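Side-chain contacts in DNA polymerase III subunit beta (Helicobacter pylori 26695, PDB 4S3I), which tethers DNA polymerases and other proteins to DNA, acting as a sliding processivity factor during replication: residues 51-56 against 203-208; 125-130 against 197-202; 225-228 against 233-236. All coordinates share one frame; numbering follows the deposited sequence.

Contact 1: residues 51-56 against 203-208; sequences SDIGLK and KRALLE
Ile53 carries nearly all of this contact, its two side-chain branches meeting different parts of the start of helix 203-212. The longer branch is stretched out, with CG1 anti to the backbone N (chi1 -168°) and chi2 also near trans, which sends CD1 straight at the helix. Ile53 CD1 settles 4.0 Å from Ala205 CA and 4.3 Å from both Ala205 CB and Glu208 CG. The shorter branch, CG2, lies over one face of the Arg204 guanidinium, 3.6 Å above its plane and displaced toward the rim, so the methyl meets NH1 and CZ together. Arg204 reaches this place with an extended chain, CG anti to the backbone N (chi1 180°). Its NH2 is hydrogen-bonded to Ala21 O, which anchors the flat group under the methyl. Glu208 offers aliphatic carbon to Ile53, while its OE1 forms a salt bridge with Lys211. The axes of segments 53-56 and 203-208 pass 10.2 Å apart at closest, 22° from parallel. The contact seats a helix of the central domain on a strand of the N-terminal domain. Phe235 on the neighbouring strand 233-238 touches both Ile53 and Ala205, and the helix thus rests across two adjacent strands of the sheet.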
loop_
_atom_site.group_PDB
_atom_site.type_symbol
_atom_site.label_atom_id
_atom_site.label_comp_id
_atom_site.label_asym_id
_atom_site.label_seq_id
_atom_site.Cartn_x
_atom_site.Cartn_y
_atom_site.Cartn_z
ATOM N N SER A 51 -13.182 25.002 12.219
ATOM C CA SER A 51 -13.736 26.153 11.510
ATOM C C SER A 51 -13.949 25.877 10.012
ATOM O O SER A 51 -14.824 26.473 9.382
ATOM C CB SER A 51 -12.820 27.371 11.687
ATOM O OG SER A 51 -11.530 27.106 11.148
ATOM N N ASP A 52 -13.157 24.968 9.450
ATOM C CA ASP A 52 -13.097 24.799 8.001
ATOM C C ASP A 52 -13.964 23.657 7.453
ATOM O O ASP A 52 -14.456 23.723 6.324
ATOM C CB ASP A 52 -11.642 24.573 7.569
ATOM C CG ASP A 52 -10.718 25.711 7.977
ATOM O OD1 ASP A 52 -11.019 26.421 8.958
ATOM O OD2 ASP A 52 -9.674 25.883 7.309
ATOM N N ILE A 53 -14.136 22.605 8.246
ATOM C CA ILE A 53 -14.785 21.393 7.760
ATOM C C ILE A 53 -15.223 20.533 8.938
ATOM O O ILE A 53 -14.671 20.657 10.039
ATOM C CB ILE A 53 -13.818 20.590 6.855
ATOM C CG1 ILE A 53 -14.550 19.487 6.101
ATOM C CG2 ILE A 53 -12.669 19.997 7.672
ATOM C CD1 ILE A 53 -13.712 18.868 5.007
ATOM N N GLY A 54 -16.207 19.660 8.723
ATOM C CA GLY A 54 -16.693 18.830 9.805
ATOM C C GLY A 54 -17.725 17.802 9.408
ATOM O O GLY A 54 -18.382 17.918 8.365
ATOM N N LEU A 55 -17.854 16.786 10.249
ATOM C CA LEU A 55 -18.787 15.695 10.032
ATOM C C LEU A 55 -19.520 15.422 11.336
ATOM O O LEU A 55 -18.893 15.321 12.400
ATOM C CB LEU A 55 -18.047 14.431 9.608
ATOM C CG LEU A 55 -18.942 13.196 9.468
ATOM C CD1 LEU A 55 -19.979 13.414 8.360
ATOM C CD2 LEU A 55 -18.100 11.950 9.204
ATOM N N LYS A 56 -20.843 15.311 11.258
ATOM C CA LYS A 56 -21.650 14.887 12.396
ATOM C C LYS A 56 -22.452 13.658 11.978
ATOM O O LYS A 56 -23.166 13.685 10.970
ATOM C CB LYS A 56 -22.579 16.022 12.839
ATOM C CG LYS A 56 -23.594 15.649 13.908
ATOM C CD LYS A 56 -24.460 16.867 14.241
ATOM C CE LYS A 56 -25.383 16.612 15.426
ATOM N NZ LYS A 56 -26.076 17.867 15.856
ATOM N N LYS A 203 -10.602 21.137 -2.441
ATOM C CA LYS A 203 -10.281 19.768 -2.845
ATOM C C LYS A 203 -10.437 18.772 -1.700
ATOM O O LYS A 203 -10.976 17.679 -1.885
ATOM C CB LYS A 203 -8.860 19.710 -3.424
ATOM C CG LYS A 203 -8.359 18.309 -3.826
ATOM C CD LYS A 203 -8.832 17.874 -5.218
ATOM C CE LYS A 203 -8.108 16.601 -5.705
ATOM N NZ LYS A 203 -6.974 16.868 -6.653
ATOM N N ARG A 204 -9.992 19.161 -0.507
ATOM C CA ARG A 204 -10.084 18.265 0.643
ATOM C C ARG A 204 -11.529 17.862 0.882
ATOM O O ARG A 204 -11.831 16.681 1.088
ATOM C CB ARG A 204 -9.528 18.928 1.910
ATOM C CG ARG A 204 -9.621 18.015 3.134
ATOM C CD ARG A 204 -9.490 18.784 4.432
ATOM N NE ARG A 204 -9.653 17.915 5.597
ATOM C CZ ARG A 204 -9.455 18.309 6.851
ATOM N NH1 ARG A 204 -9.079 19.556 7.095
ATOM N NH2 ARG A 204 -9.627 17.456 7.857
ATOM N N ALA A 205 -12.420 18.853 0.837
ATOM C CA ALA A 205 -13.844 18.608 1.005
ATOM C C ALA A 205 -14.332 17.657 -0.071
ATOM O O ALA A 205 -15.088 16.710 0.202
ATOM C CB ALA A 205 -14.625 19.927 0.950
ATOM N N LEU A 206 -13.906 17.917 -1.305
ATOM C CA LEU A 206 -14.267 17.047 -2.433
ATOM C C LEU A 206 -13.926 15.594 -2.112
ATOM O O LEU A 206 -14.769 14.691 -2.214
ATOM C CB LEU A 206 -13.549 17.513 -3.707
ATOM C CG LEU A 206 -14.092 17.081 -5.082
ATOM C CD1 LEU A 206 -13.277 17.715 -6.196
ATOM C CD2 LEU A 206 -14.114 15.580 -5.280
ATOM N N LEU A 207 -12.686 15.362 -1.715
ATOM C CA LEU A 207 -12.242 14.001 -1.445
ATOM C C LEU A 207 -12.997 13.372 -0.273
ATOM O O LEU A 207 -13.370 12.202 -0.329
ATOM C CB LEU A 207 -10.738 13.990 -1.215
ATOM C CG LEU A 207 -9.945 14.417 -2.455
ATOM C CD1 LEU A 207 -8.482 14.711 -2.115
ATOM C CD2 LEU A 207 -10.047 13.339 -3.539
ATOM N N GLU A 208 -13.257 14.153 0.776
ATOM C CA GLU A 208 -14.076 13.641 1.871
ATOM C C GLU A 208 -15.501 13.293 1.425
ATOM O O GLU A 208 -16.026 12.236 1.783
ATOM C CB GLU A 208 -14.093 14.620 3.062
ATOM C CG GLU A 208 -12.719 14.895 3.662
ATOM C CD GLU A 208 -11.915 13.621 3.943
ATOM O OE1 GLU A 208 -12.520 12.556 4.193
ATOM O OE2 GLU A 208 -10.663 13.693 3.919
#

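Contact 2: residues 125-130 against 197-202; sequences PKVSIE and ISCILP
Val127 and Ile197 meet where two antiparallel sheets of the sliding-factor fold come together near the ends of their strands. Strand 127-131 belongs to one sheet and strand 196-202 to the other, of which it is an outermost strand within the chain. No hydrogen bond crosses between the two segments, and the contact is made by side chains alone.

The main aliphatic contact lies between the branched ends of Val127 and Ile197. Ile197 is fully extended, with CG1 anti to the backbone N (chi1 179°), and its CD1 comes 3.8 Å from Val127 CG1. Ile197 CG2 meets the valine where the two side chains cross, 3.9 Å from Val127 CB and 4.1 Å from Val127 CG2, so both branches of Ile197 take part. Phe163 and Ser192 border Ile197, while Ser221 lies beside Val127 and Cys199. Lys126 contributes only the root of its side chain: its CB is 4.2 Å from Ile197 CD1, and the rest of the chain leads away.

Backbone polar bonding serves each strand within its own sheet. Lys126 and Val127 both face Ser221 on strand 217-221 and form a classic beta bulge there, which is consistent with these consecutive residues both directing their CB atoms toward the opposite sheet.

A sulfur contact completes the interface from two residues further along the second strand: Cys199 SG approaches the same valine methyl, Val127 CG1, at a loose 4.5 Å.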
loop_
_atom_site.group_PDB
_atom_site.type_symbol
_atom_site.label_atom_id
_atom_site.label_comp_id
_atom_site.label_asym_id
_atom_site.label_seq_id
_atom_site.Cartn_x
_atom_site.Cartn_y
_atom_site.Cartn_z
ATOM N N PRO A 125 -29.967 28.411 4.016
ATOM C CA PRO A 125 -29.496 28.117 2.657
ATOM C C PRO A 125 -29.976 29.166 1.660
ATOM O O PRO A 125 -31.094 29.669 1.800
ATOM C CB PRO A 125 -30.151 26.763 2.341
ATOM C CG PRO A 125 -30.681 26.236 3.680
ATOM C CD PRO A 125 -31.006 27.468 4.467
ATOM N N LYS A 126 -29.134 29.504 0.687
ATOM C CA LYS A 126 -29.526 30.384 -0.410
ATOM C C LYS A 126 -29.786 29.517 -1.624
ATOM O O LYS A 126 -30.480 29.910 -2.556
ATOM C CB LYS A 126 -28.411 31.373 -0.743
ATOM C CG LYS A 126 -28.104 32.365 0.357
ATOM C CD LYS A 126 -27.243 33.504 -0.166
ATOM C CE LYS A 126 -27.048 34.575 0.895
ATOM N NZ LYS A 126 -26.724 35.898 0.294
ATOM N N VAL A 127 -29.193 28.336 -1.614
ATOM C CA VAL A 127 -29.396 27.397 -2.700
ATOM C C VAL A 127 -29.439 25.992 -2.139
ATOM O O VAL A 127 -28.727 25.668 -1.184
ATOM C CB VAL A 127 -28.300 27.525 -3.785
ATOM C CG1 VAL A 127 -26.929 27.255 -3.189
ATOM C CG2 VAL A 127 -28.566 26.568 -4.949
ATOM N N SER A 128 -30.305 25.163 -2.705
ATOM C CA SER A 128 -30.380 23.788 -2.256
ATOM C C SER A 128 -30.795 22.895 -3.407
ATOM O O SER A 128 -31.584 23.298 -4.267
ATOM C CB SER A 128 -31.375 23.641 -1.111
ATOM O OG SER A 128 -32.693 23.574 -1.605
ATOM N N ILE A 129 -30.243 21.688 -3.416
ATOM C CA ILE A 129 -30.684 20.642 -4.318
ATOM C C ILE A 129 -30.809 19.311 -3.578
ATOM O O ILE A 129 -30.161 19.083 -2.546
ATOM C CB ILE A 129 -29.728 20.476 -5.509
ATOM C CG1 ILE A 129 -28.293 20.270 -5.024
ATOM C CG2 ILE A 129 -29.803 21.679 -6.436
ATOM C CD1 ILE A 129 -27.372 19.746 -6.129
ATOM N N GLU A 130 -31.666 18.451 -4.114
ATOM C CA GLU A 130 -31.811 17.090 -3.638
ATOM C C GLU A 130 -31.187 16.238 -4.725
ATOM O O GLU A 130 -31.516 16.398 -5.901
ATOM C CB GLU A 130 -33.295 16.740 -3.467
ATOM C CG GLU A 130 -33.710 16.365 -2.039
ATOM C CD GLU A 130 -33.726 17.552 -1.074
ATOM O OE1 GLU A 130 -33.358 18.673 -1.489
ATOM O OE2 GLU A 130 -34.110 17.366 0.105
ATOM N N ILE A 197 -25.717 31.360 -8.842
ATOM C CA ILE A 197 -24.891 31.306 -7.641
ATOM C C ILE A 197 -23.791 30.273 -7.818
ATOM O O ILE A 197 -24.027 29.176 -8.349
ATOM C CB ILE A 197 -25.725 31.025 -6.354
ATOM C CG1 ILE A 197 -24.813 30.958 -5.122
ATOM C CG2 ILE A 197 -26.525 29.745 -6.497
ATOM C CD1 ILE A 197 -25.557 30.801 -3.793
ATOM N N SER A 198 -22.581 30.631 -7.398
ATOM C CA SER A 198 -21.438 29.746 -7.579
ATOM C C SER A 198 -20.820 29.375 -6.246
ATOM O O SER A 198 -20.555 30.243 -5.410
ATOM C CB SER A 198 -20.393 30.399 -8.481
ATOM O OG SER A 198 -20.827 30.397 -9.822
ATOM N N CYS A 199 -20.600 28.082 -6.051
ATOM C CA CYS A 199 -19.952 27.586 -4.843
ATOM C C CYS A 199 -18.642 26.921 -5.234
ATOM O O CYS A 199 -18.624 26.058 -6.117
ATOM C CB CYS A 199 -20.845 26.562 -4.137
ATOM S SG CYS A 199 -22.478 27.178 -3.638
ATOM N N ILE A 200 -17.544 27.311 -4.589
ATOM C CA ILE A 200 -16.275 26.636 -4.834
ATOM C C ILE A 200 -15.891 25.790 -3.623
ATOM O O ILE A 200 -15.567 26.338 -2.557
ATOM C CB ILE A 200 -15.122 27.622 -5.138
ATOM C CG1 ILE A 200 -15.468 28.540 -6.307
ATOM C CG2 ILE A 200 -13.854 26.855 -5.472
ATOM C CD1 ILE A 200 -14.502 29.734 -6.460
ATOM N N LEU A 201 -15.926 24.468 -3.793
ATOM C CA LEU A 201 -15.583 23.530 -2.727
ATOM C C LEU A 201 -14.094 23.196 -2.762
ATOM O O LEU A 201 -13.587 22.788 -3.804
ATOM C CB LEU A 201 -16.326 22.208 -2.892
ATOM C CG LEU A 201 -17.835 22.019 -2.903
ATOM C CD1 LEU A 201 -18.163 20.769 -2.121
ATOM C CD2 LEU A 201 -18.560 23.185 -2.327
ATOM N N PRO A 202 -13.403 23.321 -1.613
ATOM C CA PRO A 202 -11.981 22.930 -1.537
ATOM C C PRO A 202 -11.774 21.468 -1.895
ATOM O O PRO A 202 -12.673 20.653 -1.660
ATOM C CB PRO A 202 -11.630 23.136 -0.059
ATOM C CG PRO A 202 -12.652 24.142 0.448
ATOM C CD PRO A 202 -13.916 23.844 -0.327
#

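Contact 3: residues 225-228 against 233-236; sequences LAVI and HTFF
Ile228 and Phe235 form an antiparallel hydrogen-bonded pair, joined by two backbone bonds. Ile228 N donates to Phe235 O at 2.7 Å, the N-H pointing to the oxygen at 159°, and Phe235 N returns a bond of 2.8 Å to Ile228 O that is almost perfectly straight at 178°. Weaker CA-H...O contacts flank them: Phe236 CA lies 3.1 Å from Ala226 O, and Val227 CA lies 3.2 Å from Phe235 O. The next pair along, Val227 with Phe236, is non-hydrogen-bonded, its CA atoms 4.3 Å apart.

Side chains then divide between the two faces of the sheet. On one, Val227 sits between two neighbours of the opposite strand, its CG1 at 3.9 Å from Thr234 CG2 and its CG2 equally far from Phe236 CB. Phe236 CG stands between its backbone N and carbonyl carbon (chi1 84°), and the ring's CD1 approaches Leu225 CD2 loosely. That ring also makes an edge-to-face contact with Phe120, and Pro121 touches both Leu225 and Phe236. On the other face Ile228 CB lies 4.4 Å from Phe235 CD2, and both side chains are covered by Ile209 of helix 203-212 and by Phe213.

His233, close to the turn, has its ND1 hydrogen-bonded to Ser57. The pairing is that of a beta hairpin, 225-229 with 233-238, whose second strand adds to strand 53-60 and so continues one sheet from the N-terminal into the central domain.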
loop_
_atom_site.group_PDB
_atom_site.type_symbol
_atom_site.label_atom_id
_atom_site.label_comp_id
_atom_site.label_asym_id
_atom_site.label_seq_id
_atom_site.Cartn_x
_atom_site.Cartn_y
_atom_site.Cartn_z
ATOM N N LEU A 225 -20.749 28.501 3.560
ATOM C CA LEU A 225 -20.508 27.097 3.844
ATOM C C LEU A 225 -21.361 26.275 2.888
ATOM O O LEU A 225 -22.388 26.752 2.391
ATOM C CB LEU A 225 -20.907 26.751 5.281
ATOM C CG LEU A 225 -20.285 27.542 6.436
ATOM C CD1 LEU A 225 -20.887 27.091 7.753
ATOM C CD2 LEU A 225 -18.766 27.372 6.474
ATOM N N ALA A 226 -20.939 25.048 2.630
ATOM C CA ALA A 226 -21.817 24.081 1.993
ATOM C C ALA A 226 -22.072 22.957 2.988
ATOM O O ALA A 226 -21.152 22.503 3.683
ATOM C CB ALA A 226 -21.210 23.547 0.727
ATOM N N VAL A 227 -23.319 22.508 3.046
ATOM C CA VAL A 227 -23.720 21.446 3.952
ATOM C C VAL A 227 -24.353 20.304 3.162
ATOM O O VAL A 227 -25.274 20.521 2.372
ATOM C CB VAL A 227 -24.707 21.982 5.012
ATOM C CG1 VAL A 227 -25.276 20.837 5.855
ATOM C CG2 VAL A 227 -24.018 23.015 5.891
ATOM N N ILE A 228 -23.859 19.087 3.371
ATOM C CA ILE A 228 -24.407 17.927 2.683
ATOM C C ILE A 228 -24.969 16.951 3.704
ATOM O O ILE A 228 -24.291 16.611 4.680
ATOM C CB ILE A 228 -23.333 17.243 1.826
ATOM C CG1 ILE A 228 -22.854 18.204 0.737
ATOM C CG2 ILE A 228 -23.859 15.967 1.205
ATOM C CD1 ILE A 228 -21.719 17.651 -0.118
ATOM N N HIS A 233 -25.434 11.137 7.990
ATOM C CA HIS A 233 -24.382 12.148 8.072
ATOM C C HIS A 233 -24.829 13.577 7.802
ATOM O O HIS A 233 -25.694 13.823 6.953
ATOM C CB HIS A 233 -23.268 11.820 7.079
ATOM C CG HIS A 233 -22.658 10.470 7.267
ATOM N ND1 HIS A 233 -21.994 10.108 8.422
ATOM C CD2 HIS A 233 -22.583 9.403 6.438
ATOM C CE1 HIS A 233 -21.547 8.872 8.296
ATOM N NE2 HIS A 233 -21.889 8.419 7.101
ATOM N N THR A 234 -24.220 14.519 8.524
ATOM C CA THR A 234 -24.261 15.927 8.152
ATOM C C THR A 234 -22.814 16.378 8.005
ATOM O O THR A 234 -22.061 16.396 8.979
ATOM C CB THR A 234 -24.964 16.801 9.201
ATOM O OG1 THR A 234 -26.288 16.303 9.446
ATOM C CG2 THR A 234 -25.037 18.265 8.729
ATOM N N PHE A 235 -22.428 16.717 6.781
ATOM C CA PHE A 235 -21.086 17.172 6.471
ATOM C C PHE A 235 -21.164 18.642 6.136
ATOM O O PHE A 235 -22.142 19.092 5.513
ATOM C CB PHE A 235 -20.573 16.401 5.254
ATOM C CG PHE A 235 -19.328 16.982 4.632
ATOM C CD1 PHE A 235 -18.081 16.496 4.987
ATOM C CD2 PHE A 235 -19.406 17.991 3.667
ATOM C CE1 PHE A 235 -16.921 17.009 4.404
ATOM C CE2 PHE A 235 -18.257 18.516 3.083
ATOM C CZ PHE A 235 -17.005 18.021 3.454
ATOM N N PHE A 236 -20.148 19.401 6.537
ATOM C CA PHE A 236 -20.008 20.771 6.052
ATOM C C PHE A 236 -18.572 21.098 5.653
ATOM O O PHE A 236 -17.614 20.485 6.134
ATOM C CB PHE A 236 -20.503 21.786 7.077
ATOM C CG PHE A 236 -19.474 22.156 8.115
ATOM C CD1 PHE A 236 -18.616 23.236 7.917
ATOM C CD2 PHE A 236 -19.374 21.429 9.297
ATOM C CE1 PHE A 236 -17.652 23.575 8.878
ATOM C CE2 PHE A 236 -18.436 21.768 10.265
ATOM C CZ PHE A 236 -17.568 22.838 10.051
#

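In the fold
Contacts 1 and 3 are the buried pair, their centres about 8 Å apart and tied by backbone bonds between strands 53-60 and 233-238, with Gly54 O accepting from Phe236 N. Contact 2 is only partly buried, with an exposed lysine at its margin. Contact 3 lies within a sheet and relies on backbone hydrogen bonds; contact 1 sets a helix against that sheet, and contact 2 brings the end of a strand from a second sheet up to it, both through side chains. Strand 196-202 of contact 2 runs directly into helix 203-212 of contact 1, and its Leu201 packs on Ala226 of contact 3. Only contact 1 brings a charged guanidinium against an aliphatic group.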